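Local atomic coordinates of alcohol oxidase (Myceliophthora thermophila, PDB entry 6F74), a protein that binds FAD as a flavoprotein of the vanillyl-alcohol-oxidase type and probably oxidises a substrate at the expense of molecular oxygen. Residues A[107-110]-A[116-119]; A[256-261]-A[492-497]; A[54-59]-A[135-140]; A[575-578]-A[583-586]; A[330-335]-A[446-451]. All coordinates share one frame; numbering follows the deposited sequence.

Contact 1: A[107-110]-A[116-119]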
# COMPACT_ATOMS: atom_id res chain seq x y z
N ALA A 107 -5.99 -14.55 16.99
CA ALA A 107 -6.05 -13.21 17.60
C ALA A 107 -5.15 -13.11 18.84
O ALA A 107 -5.03 -14.08 19.58
CB ALA A 107 -7.49 -12.86 17.97
N PRO A 108 -4.51 -11.96 19.06
CA PRO A 108 -3.94 -11.77 20.39
C PRO A 108 -5.07 -11.68 21.42
O PRO A 108 -6.13 -11.16 21.10
CB PRO A 108 -3.19 -10.47 20.27
CG PRO A 108 -3.93 -9.70 19.24
CD PRO A 108 -4.37 -10.74 18.24
N VAL A 109 -4.83 -12.23 22.62
CA VAL A 109 -5.85 -12.22 23.67
C VAL A 109 -5.37 -11.30 24.78
O VAL A 109 -4.25 -11.45 25.25
CB VAL A 109 -6.12 -13.64 24.21
CG1 VAL A 109 -7.25 -13.63 25.26
CG2 VAL A 109 -6.49 -14.58 23.10
N ASP A 110 -6.21 -10.34 25.15
CA ASP A 110 -5.90 -9.40 26.21
C ASP A 110 -6.53 -9.92 27.50
O ASP A 110 -7.68 -9.61 27.82
CB ASP A 110 -6.38 -7.99 25.84
CG ASP A 110 -5.96 -6.93 26.83
OD1 ASP A 110 -5.36 -7.22 27.88
OD2 ASP A 110 -6.26 -5.78 26.51
N THR A 116 -10.95 -13.78 26.43
CA THR A 116 -10.70 -15.22 26.50
C THR A 116 -10.52 -15.78 25.09
O THR A 116 -11.10 -15.24 24.14
CB THR A 116 -11.84 -16.01 27.21
OG1 THR A 116 -13.06 -15.84 26.48
CG2 THR A 116 -12.04 -15.53 28.64
N PRO A 117 -9.72 -16.87 24.96
CA PRO A 117 -9.35 -17.35 23.64
C PRO A 117 -10.49 -18.10 22.93
O PRO A 117 -11.31 -18.77 23.56
CB PRO A 117 -8.18 -18.31 23.93
CG PRO A 117 -8.39 -18.78 25.33
CD PRO A 117 -9.08 -17.66 26.04
N THR A 118 -10.51 -17.97 21.60
CA THR A 118 -11.39 -18.76 20.75
C THR A 118 -10.49 -19.86 20.20
O THR A 118 -10.33 -20.89 20.85
CB THR A 118 -12.05 -17.91 19.66
OG1 THR A 118 -11.05 -17.17 18.91
CG2 THR A 118 -13.02 -16.91 20.30
N SER A 119 -9.91 -19.64 19.03
CA SER A 119 -9.01 -20.60 18.45
C SER A 119 -7.86 -19.92 17.78
O SER A 119 -7.94 -18.72 17.48
CB SER A 119 -9.77 -21.44 17.42
OG SER A 119 -9.35 -22.72 17.62
O HOH W 1 -8.29 -16.10 17.03

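Contact 2: A[256-261]-A[492-497]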
# COMPACT_ATOMS: atom_id res chain seq x y z
N GLY A 256 5.53 6.73 -7.55
CA GLY A 256 6.63 5.82 -7.26
C GLY A 256 6.99 4.93 -8.44
O GLY A 256 8.16 4.75 -8.78
N ALA A 257 5.98 4.39 -9.08
CA ALA A 257 6.18 3.56 -10.28
C ALA A 257 6.98 4.27 -11.33
O ALA A 257 7.78 3.64 -12.01
CB ALA A 257 4.85 3.14 -10.86
N ASP A 258 6.77 5.56 -11.48
CA ASP A 258 7.50 6.34 -12.48
C ASP A 258 8.88 6.82 -12.05
O ASP A 258 9.60 7.37 -12.86
CB ASP A 258 6.62 7.50 -12.98
CG ASP A 258 5.49 7.02 -13.88
OD1 ASP A 258 5.58 5.88 -14.44
OD2 ASP A 258 4.52 7.79 -14.04
N GLN A 259 9.25 6.60 -10.79
CA GLN A 259 10.62 6.82 -10.33
C GLN A 259 11.56 5.71 -10.76
O GLN A 259 12.76 5.91 -10.85
CB GLN A 259 10.66 6.98 -8.81
CG GLN A 259 9.76 8.08 -8.25
CD GLN A 259 10.00 9.44 -8.85
OE1 GLN A 259 11.10 9.77 -9.24
NE2 GLN A 259 8.96 10.26 -8.86
N VAL A 260 11.01 4.54 -11.08
CA VAL A 260 11.82 3.36 -11.35
C VAL A 260 12.48 3.49 -12.72
O VAL A 260 11.81 3.57 -13.74
CB VAL A 260 10.99 2.05 -11.28
CG1 VAL A 260 11.89 0.82 -11.48
CG2 VAL A 260 10.27 1.93 -9.95
N LEU A 261 13.81 3.50 -12.72
CA LEU A 261 14.61 3.62 -13.94
C LEU A 261 14.98 2.28 -14.55
O LEU A 261 15.08 2.14 -15.77
CB LEU A 261 15.89 4.38 -13.63
CG LEU A 261 15.67 5.85 -13.28
CD1 LEU A 261 16.89 6.40 -12.55
CD2 LEU A 261 15.32 6.65 -14.56
N ALA A 492 -6.12 6.41 -15.57
CA ALA A 492 -6.85 7.33 -14.70
C ALA A 492 -5.95 8.20 -13.81
O ALA A 492 -6.31 9.32 -13.49
CB ALA A 492 -7.85 6.57 -13.85
N TRP A 493 -4.76 7.71 -13.45
CA TRP A 493 -3.79 8.55 -12.71
C TRP A 493 -3.45 9.84 -13.45
O TRP A 493 -3.17 10.86 -12.82
CB TRP A 493 -2.48 7.81 -12.46
CG TRP A 493 -2.54 6.85 -11.35
CD1 TRP A 493 -2.44 5.50 -11.45
CD2 TRP A 493 -2.66 7.15 -9.97
NE1 TRP A 493 -2.49 4.93 -10.21
CE2 TRP A 493 -2.66 5.93 -9.28
CE3 TRP A 493 -2.80 8.34 -9.24
CZ2 TRP A 493 -2.76 5.85 -7.88
CZ3 TRP A 493 -2.90 8.26 -7.85
CH2 TRP A 493 -2.89 7.02 -7.19
N ARG A 494 -3.47 9.77 -14.78
CA ARG A 494 -3.09 10.89 -15.59
C ARG A 494 -4.17 11.98 -15.66
O ARG A 494 -3.88 13.06 -16.16
CB ARG A 494 -2.70 10.44 -17.01
CG ARG A 494 -1.71 9.26 -17.09
CD ARG A 494 -0.50 9.51 -16.21
NE ARG A 494 0.53 8.51 -16.42
CZ ARG A 494 1.65 8.38 -15.70
NH1 ARG A 494 1.93 9.20 -14.70
NH2 ARG A 494 2.51 7.40 -15.98
N VAL A 495 -5.40 11.69 -15.22
CA VAL A 495 -6.49 12.69 -15.18
C VAL A 495 -7.05 12.98 -13.79
O VAL A 495 -7.81 13.92 -13.64
CB VAL A 495 -7.65 12.32 -16.17
CG1 VAL A 495 -7.15 12.27 -17.61
CG2 VAL A 495 -8.35 11.01 -15.82
N SER A 496 -6.65 12.20 -12.78
CA SER A 496 -7.24 12.30 -11.45
C SER A 496 -6.24 12.88 -10.46
O SER A 496 -5.21 12.26 -10.21
CB SER A 496 -7.72 10.92 -11.00
OG SER A 496 -8.50 10.32 -12.03
N PRO A 497 -6.51 14.07 -9.92
CA PRO A 497 -5.51 14.68 -9.04
C PRO A 497 -5.49 14.11 -7.64
O PRO A 497 -4.49 14.27 -6.94
CB PRO A 497 -5.87 16.17 -9.03
CG PRO A 497 -7.27 16.25 -9.51
CD PRO A 497 -7.63 14.98 -10.20

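Contact 3: A[54-59]-A[135-140]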
# COMPACT_ATOMS: atom_id res chain seq x y z
N LYS A 54 21.99 -23.72 7.99
CA LYS A 54 21.17 -23.99 9.17
C LYS A 54 20.68 -22.71 9.82
O LYS A 54 21.46 -21.77 9.98
CB LYS A 54 22.00 -24.82 10.16
CG LYS A 54 21.20 -25.68 11.11
CD LYS A 54 22.02 -26.98 11.40
CE LYS A 54 21.25 -27.96 12.25
NZ LYS A 54 20.75 -27.28 13.48
N GLY A 55 19.38 -22.65 10.14
CA GLY A 55 18.73 -21.45 10.71
C GLY A 55 17.94 -20.58 9.73
O GLY A 55 17.03 -19.88 10.14
N LYS A 56 18.26 -20.65 8.44
CA LYS A 56 17.54 -19.84 7.42
C LYS A 56 16.11 -20.31 7.16
O LYS A 56 15.26 -19.50 6.85
CB LYS A 56 18.34 -19.77 6.13
CG LYS A 56 19.61 -18.94 6.27
CD LYS A 56 20.45 -19.04 5.02
CE LYS A 56 21.83 -18.38 5.16
NZ LYS A 56 21.79 -17.04 4.62
N LEU A 57 15.84 -21.61 7.29
CA LEU A 57 14.49 -22.13 7.11
C LEU A 57 13.75 -22.03 8.44
O LEU A 57 14.15 -22.62 9.41
CB LEU A 57 14.50 -23.59 6.64
CG LEU A 57 13.14 -24.27 6.42
CD1 LEU A 57 12.36 -23.65 5.28
CD2 LEU A 57 13.29 -25.78 6.29
N ILE A 58 12.66 -21.29 8.46
CA ILE A 58 11.87 -21.11 9.67
C ILE A 58 10.53 -21.79 9.48
O ILE A 58 9.85 -21.53 8.50
CB ILE A 58 11.69 -19.63 9.96
CG1 ILE A 58 13.05 -18.97 10.25
CG2 ILE A 58 10.73 -19.41 11.15
CD1 ILE A 58 13.05 -17.44 10.15
N LYS A 59 10.16 -22.67 10.41
CA LYS A 59 8.81 -23.20 10.49
C LYS A 59 8.01 -22.12 11.16
O LYS A 59 8.32 -21.71 12.27
CB LYS A 59 8.73 -24.48 11.29
CG LYS A 59 7.31 -25.03 11.33
CD LYS A 59 7.21 -26.31 12.13
CE LYS A 59 5.90 -27.03 11.90
NZ LYS A 59 4.74 -26.10 11.83
N ARG A 135 21.47 -14.03 -2.94
CA ARG A 135 20.87 -14.54 -4.17
C ARG A 135 20.79 -16.08 -4.20
O ARG A 135 19.88 -16.62 -4.82
CB ARG A 135 21.66 -14.09 -5.40
CG ARG A 135 21.52 -12.62 -5.69
CD ARG A 135 22.30 -12.21 -6.94
NE ARG A 135 22.02 -10.80 -7.25
CZ ARG A 135 22.20 -10.19 -8.43
NH1 ARG A 135 22.71 -10.83 -9.47
NH2 ARG A 135 21.86 -8.91 -8.54
N GLU A 136 21.72 -16.75 -3.53
CA GLU A 136 21.77 -18.20 -3.53
C GLU A 136 20.54 -18.69 -2.73
O GLU A 136 19.83 -19.57 -3.17
CB GLU A 136 23.08 -18.72 -2.94
CG GLU A 136 24.32 -18.48 -3.83
CD GLU A 136 24.69 -17.01 -3.96
OE1 GLU A 136 24.63 -16.24 -3.01
OE2 GLU A 136 25.02 -16.56 -5.06
N ASP A 137 20.30 -18.09 -1.57
CA ASP A 137 19.09 -18.36 -0.78
C ASP A 137 17.84 -18.28 -1.64
O ASP A 137 16.98 -19.17 -1.58
CB ASP A 137 18.92 -17.35 0.36
CG ASP A 137 20.00 -17.47 1.43
OD1 ASP A 137 20.69 -18.48 1.49
OD2 ASP A 137 20.15 -16.52 2.24
N ILE A 138 17.76 -17.23 -2.44
CA ILE A 138 16.58 -16.95 -3.23
C ILE A 138 16.45 -18.00 -4.34
O ILE A 138 15.35 -18.53 -4.58
CB ILE A 138 16.62 -15.56 -3.89
CG1 ILE A 138 16.70 -14.45 -2.84
CG2 ILE A 138 15.40 -15.33 -4.78
CD1 ILE A 138 16.78 -13.06 -3.43
N THR A 139 17.56 -18.26 -5.04
CA THR A 139 17.60 -19.27 -6.09
C THR A 139 17.13 -20.64 -5.53
O THR A 139 16.31 -21.31 -6.14
CB THR A 139 19.00 -19.40 -6.72
OG1 THR A 139 19.31 -18.22 -7.46
CG2 THR A 139 19.10 -20.60 -7.68
N LEU A 140 17.67 -21.02 -4.37
CA LEU A 140 17.35 -22.32 -3.77
C LEU A 140 15.87 -22.42 -3.33
O LEU A 140 15.24 -23.48 -3.44
CB LEU A 140 18.27 -22.63 -2.58
CG LEU A 140 19.75 -22.92 -2.86
CD1 LEU A 140 20.60 -22.69 -1.62
CD2 LEU A 140 19.93 -24.35 -3.39

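Contact 4: A[575-578]-A[583-586]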
# COMPACT_ATOMS: atom_id res chain seq x y z
N ILE A 575 4.13 -19.12 -10.96
CA ILE A 575 4.89 -19.42 -9.78
C ILE A 575 4.73 -18.32 -8.75
O ILE A 575 4.81 -18.59 -7.55
CB ILE A 575 6.40 -19.67 -10.13
CG1 ILE A 575 6.56 -20.81 -11.14
CG2 ILE A 575 7.22 -19.98 -8.88
CD1 ILE A 575 5.83 -22.10 -10.79
N PHE A 576 4.47 -17.09 -9.21
CA PHE A 576 4.34 -15.95 -8.33
C PHE A 576 2.91 -15.49 -8.12
O PHE A 576 2.67 -14.30 -7.86
CB PHE A 576 5.21 -14.81 -8.85
CG PHE A 576 6.64 -15.21 -9.11
CD1 PHE A 576 7.38 -15.82 -8.12
CD2 PHE A 576 7.25 -14.92 -10.31
CE1 PHE A 576 8.72 -16.16 -8.34
CE2 PHE A 576 8.57 -15.29 -10.55
CZ PHE A 576 9.31 -15.90 -9.55
N PHE A 577 1.97 -16.43 -8.18
CA PHE A 577 0.56 -16.15 -7.94
C PHE A 577 0.38 -15.28 -6.72
O PHE A 577 0.96 -15.54 -5.68
CB PHE A 577 -0.27 -17.42 -7.72
CG PHE A 577 -1.70 -17.13 -7.36
CD1 PHE A 577 -2.66 -16.90 -8.37
CD2 PHE A 577 -2.09 -17.01 -6.05
CE1 PHE A 577 -3.97 -16.61 -8.05
CE2 PHE A 577 -3.40 -16.69 -5.72
CZ PHE A 577 -4.33 -16.48 -6.72
N CYS A 578 -0.40 -14.21 -6.88
CA CYS A 578 -0.95 -13.52 -5.73
C CYS A 578 -2.37 -13.08 -6.01
O CYS A 578 -2.79 -12.89 -7.17
CB CYS A 578 -0.06 -12.37 -5.23
SG CYS A 578 0.72 -11.37 -6.51
N GLY A 583 -3.52 -11.82 -13.83
CA GLY A 583 -3.59 -13.24 -14.16
C GLY A 583 -4.17 -14.16 -13.11
O GLY A 583 -4.33 -15.34 -13.39
N ALA A 584 -4.51 -13.63 -11.93
CA ALA A 584 -4.96 -14.44 -10.80
C ALA A 584 -6.29 -15.14 -11.05
O ALA A 584 -6.57 -16.16 -10.43
CB ALA A 584 -5.04 -13.58 -9.54
N GLU A 585 -7.08 -14.61 -11.97
CA GLU A 585 -8.34 -15.22 -12.37
C GLU A 585 -8.21 -16.58 -13.05
O GLU A 585 -9.23 -17.28 -13.24
CB GLU A 585 -9.14 -14.27 -13.29
CG GLU A 585 -8.54 -14.01 -14.67
CD GLU A 585 -7.54 -12.86 -14.74
OE1 GLU A 585 -6.92 -12.45 -13.69
OE2 GLU A 585 -7.39 -12.38 -15.88
N ASP A 586 -7.00 -16.96 -13.48
CA ASP A 586 -6.79 -18.29 -14.02
C ASP A 586 -6.61 -19.35 -12.94
O ASP A 586 -6.51 -20.56 -13.28
CB ASP A 586 -5.61 -18.31 -14.99
CG ASP A 586 -5.94 -17.64 -16.29
OD1 ASP A 586 -7.15 -17.46 -16.58
OD2 ASP A 586 -5.01 -17.23 -17.01

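Contact 5: A[330-335]-A[446-451]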
# COMPACT_ATOMS: atom_id res chain seq x y z
N LEU A 330 -21.38 20.19 8.20
CA LEU A 330 -20.04 19.63 8.05
C LEU A 330 -19.84 18.95 6.72
O LEU A 330 -18.82 19.12 6.05
CB LEU A 330 -19.73 18.62 9.18
CG LEU A 330 -18.36 17.91 9.02
CD1 LEU A 330 -17.23 18.94 9.05
CD2 LEU A 330 -18.16 16.84 10.06
N LEU A 331 -20.80 18.14 6.36
CA LEU A 331 -20.71 17.37 5.11
C LEU A 331 -20.92 18.26 3.90
O LEU A 331 -20.32 18.00 2.87
CB LEU A 331 -21.69 16.18 5.11
CG LEU A 331 -21.49 15.05 6.13
CD1 LEU A 331 -22.28 13.80 5.79
CD2 LEU A 331 -20.03 14.64 6.33
N ASP A 332 -21.73 19.32 4.01
CA ASP A 332 -21.85 20.31 2.93
C ASP A 332 -20.45 20.88 2.62
O ASP A 332 -20.04 20.96 1.46
CB ASP A 332 -22.80 21.48 3.31
CG ASP A 332 -24.29 21.05 3.37
OD1 ASP A 332 -24.64 19.89 3.11
OD2 ASP A 332 -25.14 21.91 3.66
N ALA A 333 -19.73 21.28 3.67
CA ALA A 333 -18.42 21.91 3.54
C ALA A 333 -17.38 20.94 3.01
O ALA A 333 -16.52 21.33 2.26
CB ALA A 333 -17.98 22.48 4.88
N ILE A 334 -17.48 19.66 3.39
CA ILE A 334 -16.58 18.61 2.90
C ILE A 334 -16.81 18.37 1.40
O ILE A 334 -15.86 18.21 0.62
CB ILE A 334 -16.71 17.32 3.74
CG1 ILE A 334 -16.11 17.60 5.12
CG2 ILE A 334 -15.99 16.15 3.07
CD1 ILE A 334 -16.26 16.50 6.14
N ALA A 335 -18.08 18.38 1.01
CA ALA A 335 -18.42 18.32 -0.40
C ALA A 335 -17.80 19.50 -1.16
O ALA A 335 -17.16 19.28 -2.17
CB ALA A 335 -19.93 18.29 -0.59
N THR A 446 -17.98 18.91 -10.74
CA THR A 446 -18.48 20.21 -11.11
C THR A 446 -19.93 20.37 -10.62
O THR A 446 -20.36 21.50 -10.34
CB THR A 446 -18.41 20.42 -12.63
OG1 THR A 446 -19.29 19.50 -13.27
CG2 THR A 446 -16.98 20.20 -13.18
N ASP A 447 -20.66 19.27 -10.47
CA ASP A 447 -22.03 19.33 -9.93
C ASP A 447 -22.00 19.06 -8.42
O ASP A 447 -21.83 17.94 -7.98
CB ASP A 447 -22.94 18.32 -10.64
CG ASP A 447 -24.43 18.45 -10.20
OD1 ASP A 447 -24.68 18.66 -9.00
OD2 ASP A 447 -25.34 18.37 -11.07
N TYR A 448 -22.19 20.11 -7.64
CA TYR A 448 -22.22 20.01 -6.20
C TYR A 448 -23.15 18.91 -5.67
O TYR A 448 -22.80 18.21 -4.71
CB TYR A 448 -22.60 21.35 -5.56
CG TYR A 448 -22.93 21.20 -4.09
CD1 TYR A 448 -21.91 21.12 -3.13
CD2 TYR A 448 -24.26 21.09 -3.65
CE1 TYR A 448 -22.21 20.96 -1.79
CE2 TYR A 448 -24.56 20.93 -2.31
CZ TYR A 448 -23.53 20.84 -1.39
OH TYR A 448 -23.83 20.70 -0.08
N ASN A 449 -24.32 18.76 -6.26
CA ASN A 449 -25.31 17.82 -5.72
C ASN A 449 -24.83 16.39 -5.84
O ASN A 449 -24.98 15.61 -4.90
CB ASN A 449 -26.68 18.02 -6.36
CG ASN A 449 -27.36 19.29 -5.89
OD1 ASN A 449 -27.19 19.69 -4.74
ND2 ASN A 449 -28.15 19.92 -6.77
N LYS A 450 -24.20 16.06 -6.97
CA LYS A 450 -23.62 14.72 -7.14
C LYS A 450 -22.52 14.40 -6.14
O LYS A 450 -22.40 13.27 -5.65
CB LYS A 450 -23.11 14.53 -8.57
CG LYS A 450 -24.21 14.48 -9.59
CD LYS A 450 -23.70 14.28 -10.98
CE LYS A 450 -24.84 14.43 -11.97
NZ LYS A 450 -24.34 14.24 -13.34
N VAL A 451 -21.73 15.42 -5.84
CA VAL A 451 -20.63 15.28 -4.90
C VAL A 451 -21.21 15.10 -3.52
O VAL A 451 -20.87 14.16 -2.82
CB VAL A 451 -19.70 16.51 -4.96
CG1 VAL A 451 -18.63 16.47 -3.90
CG2 VAL A 451 -19.06 16.60 -6.34

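Contact 1: A[107-110]-A[116-119]
Val109 meets Thr116 and Pro117 across a loop that doubles back on itself, part of the long irregular connection between helix 88-93 and strand 128-131. No direct hydrogen bond joins 107-110 to 116-119; the two methyl groups of Val109 and one water carry the contact. With CG1 anti to the backbone N (chi1 -177°) and CG2 anti to the carbonyl carbon, the CB points toward 116-119 and the two methyls divide between its residues. CG1 lies against the backbone of Thr116, 3.9 Å from its N. CG2 comes to the pyrrolidine of Pro117, 4.2 Å from Pro117 CB, the two side chains slanting past one another. With an alanine here both prongs are gone, which is likely to open a gap between the backbone of Val109 and Thr116 and Pro117. Pro117 also packs on Tyr68, whose hydroxyl bonds to Ala107 O, and Lys508 holds Pro108 O. Ala107 and Ser119 are bridged by the water, which accepts from Ala107 N at 2.8 Å and donates to Ser119 O at 2.7 Å.

Contact 2: A[256-261]-A[492-497]
Asp258 OD2 takes both terminal nitrogens of Arg494, NH2 at 2.8 Å and NH1 at 3.0 Å. This end-on salt bridge joins the short helix 256-259, within the FAD-binding domain of the PCMH type, to the loop that leads into strand 498-503 of the seven-stranded antiparallel sheet. The two nitrogens share a single oxygen, so this is not a paired, two-oxygen bridge. NH2 uses the syn lone pair of OD2, with an N-H...O angle of 153°, while NH1 meets the same atom nearly in line with its C-O bond. Carboxylate and guanidinium are almost coplanar, 14° apart, and the acid lies at the guanidinium edge. The arginine chain bends at chi2 before running out extended, which carries the guanidinium across to the aspartate coming from the opposite direction. OD1 has its own partners, Ser487 OG and a salt bridge to Arg288, so two arginines flank one buried carboxylate and would probably stabilise its charge. NH1 also donates to Val478 O, which helps to fix the rotation of the guanidinium. Within 492-497, Ala492 O accepts from Val495 N and from Ser496 OG, on opposite faces of its plane; the bond from Ser496 OG to Ala492 O is 2.8 Å long and comes from above that plane.

Contact 3: A[54-59]-A[135-140]
Lys56 and Asp137 reach each other through matching first torsions: in both, CG lies anti to the carbonyl carbon and beside the backbone N (chi1 -69° and -66°). The lysine then runs extended as far as CE, and a turn at chi4 (-96°) swings NZ round to the carboxylate. There NZ donates to Asp137 OD2 at 2.9 Å, a salt bridge using the syn lone pair, the one on the side of OD1. Asp137 OD1 stays 3.6 Å from Lys56 NZ, so the ammonium is held mainly by one oxygen. The two side chains cross at about a right angle, and Lys56 CD also comes near the carboxylate, 3.6 Å from Asp137 OD1. The bridge joins the residue just before edge strand 57-59 of a four-stranded mixed sheet to the first turn of helix 135-147, which follows the neighbouring antiparallel strand 128-131 in the FAD-binding domain. Lys56 is itself tied to that strand by backbone bonding with Asn131, the residue that carries an N-linked glycan. Asp137 OD2 also accepts from Ser133 N, so one oxygen links the lysine to the backbone leading into the helix. Two flanking hydrogen bonds pin the turn of helix around the aspartate: Thr134 OG1 pairs with Asp137 N, and Asp137 O with Thr141 OG1.

Contact 4: A[575-578]-A[583-586]
Phe577 and Ala584 meet across a tight chain reversal in the C-terminal region of the berberine-bridge-enzyme type, where the loop after helix 560-570 turns back toward strand 587-588. The reversal is fastened by the Cys578-Cys581 disulfide, and its far limb, 584-586, is a short 3-10 segment. The Phe577 ring is swung away from its own backbone N (chi1 175°), which throws it across the gap although its CB does not point there. Ala584, in contrast, points its CB toward the first limb. That methyl comes to the ring obliquely, 3.5 Å from Phe577 CE1, and also approaches the backbone of the same limb, 3.3 Å from Cys578 O. The carbonyl of Ala584 meets the ring differently: its O lies in the ring plane at the edge, 3.6 Å from CE1. A leucine in place of Phe577 has no flat edge to set beside Ala584 O and would probably leave a gap beside the alanine methyl. The ring also packs on Arg151 and Leu595. Gly583 precedes Ala584 at a positive phi (88°), where a CB would collide with the carbonyl O of the residue before. Cys578 touches the bound FAD, so this limb borders the cofactor. Across the 3-10 turn, Asp586 N donates to Gly583 O at 3.1 Å.

Contact 5: A[330-335]-A[446-451]
Tyr448 and Val451 of helix 448-458 pack on Asp332 and Ala335 of helix 328-346, a helix that in turn packs on the seven-stranded antiparallel sheet, where Leu331 and Ile334 touch Trp355. Along the second segment, Asp447 comes first as the N-cap of its helix, where OD1 accepts from Asn449 N and Lys450 N, both weak bonds. Tyr448 follows, its first torsion (chi1 168°) setting CG opposite its own N and sending the ring over to the other helix. Its CE1 sits 3.7 Å from Ala335 CB, which approaches obliquely, while Asp332 O lies in the ring plane at the edge. The hydroxyl of Tyr448, OH, comes 3.4 Å from Asp332 OD1, but the angle is poor and no hydrogen bond results. The carboxylate plane stands 83° to the ring, and its oxygens are engaged by others: OD1 in a salt bridge with Arg452 NE, OD2 with Lys328 NZ. One turn on, Val451 meets Ala335, the two residues whose backbones come nearest across the contact. The small alanine lets the helices draw close here, with Val451 CG1 4.0 Å from Ala335 CB and 3.6 Å from Ala335 O.

Overall arrangement
Contacts 2 and 3 each have one segment in the FAD-binding domain, and contact 4, from the C-terminal region, borders the cofactor: the side chain of Cys578 is about 4 Å from FAD, against about 13 Å for those of Asp258 and Asp137. Contacts 3 and 4 approach each other to about 8 Å between nearest atoms. Contact 2 joins the FAD-binding domain to the seven-stranded sheet, and contact 5 is nested in the loop it closes, about 11 Å away at nearest atoms. Contact 1 sits within the loop closed by contact 3, about 15 Å away at nearest atoms. The longest separation is between contacts 3 and 5, whose centres are 54 Å apart on opposite sides of the chain's centre.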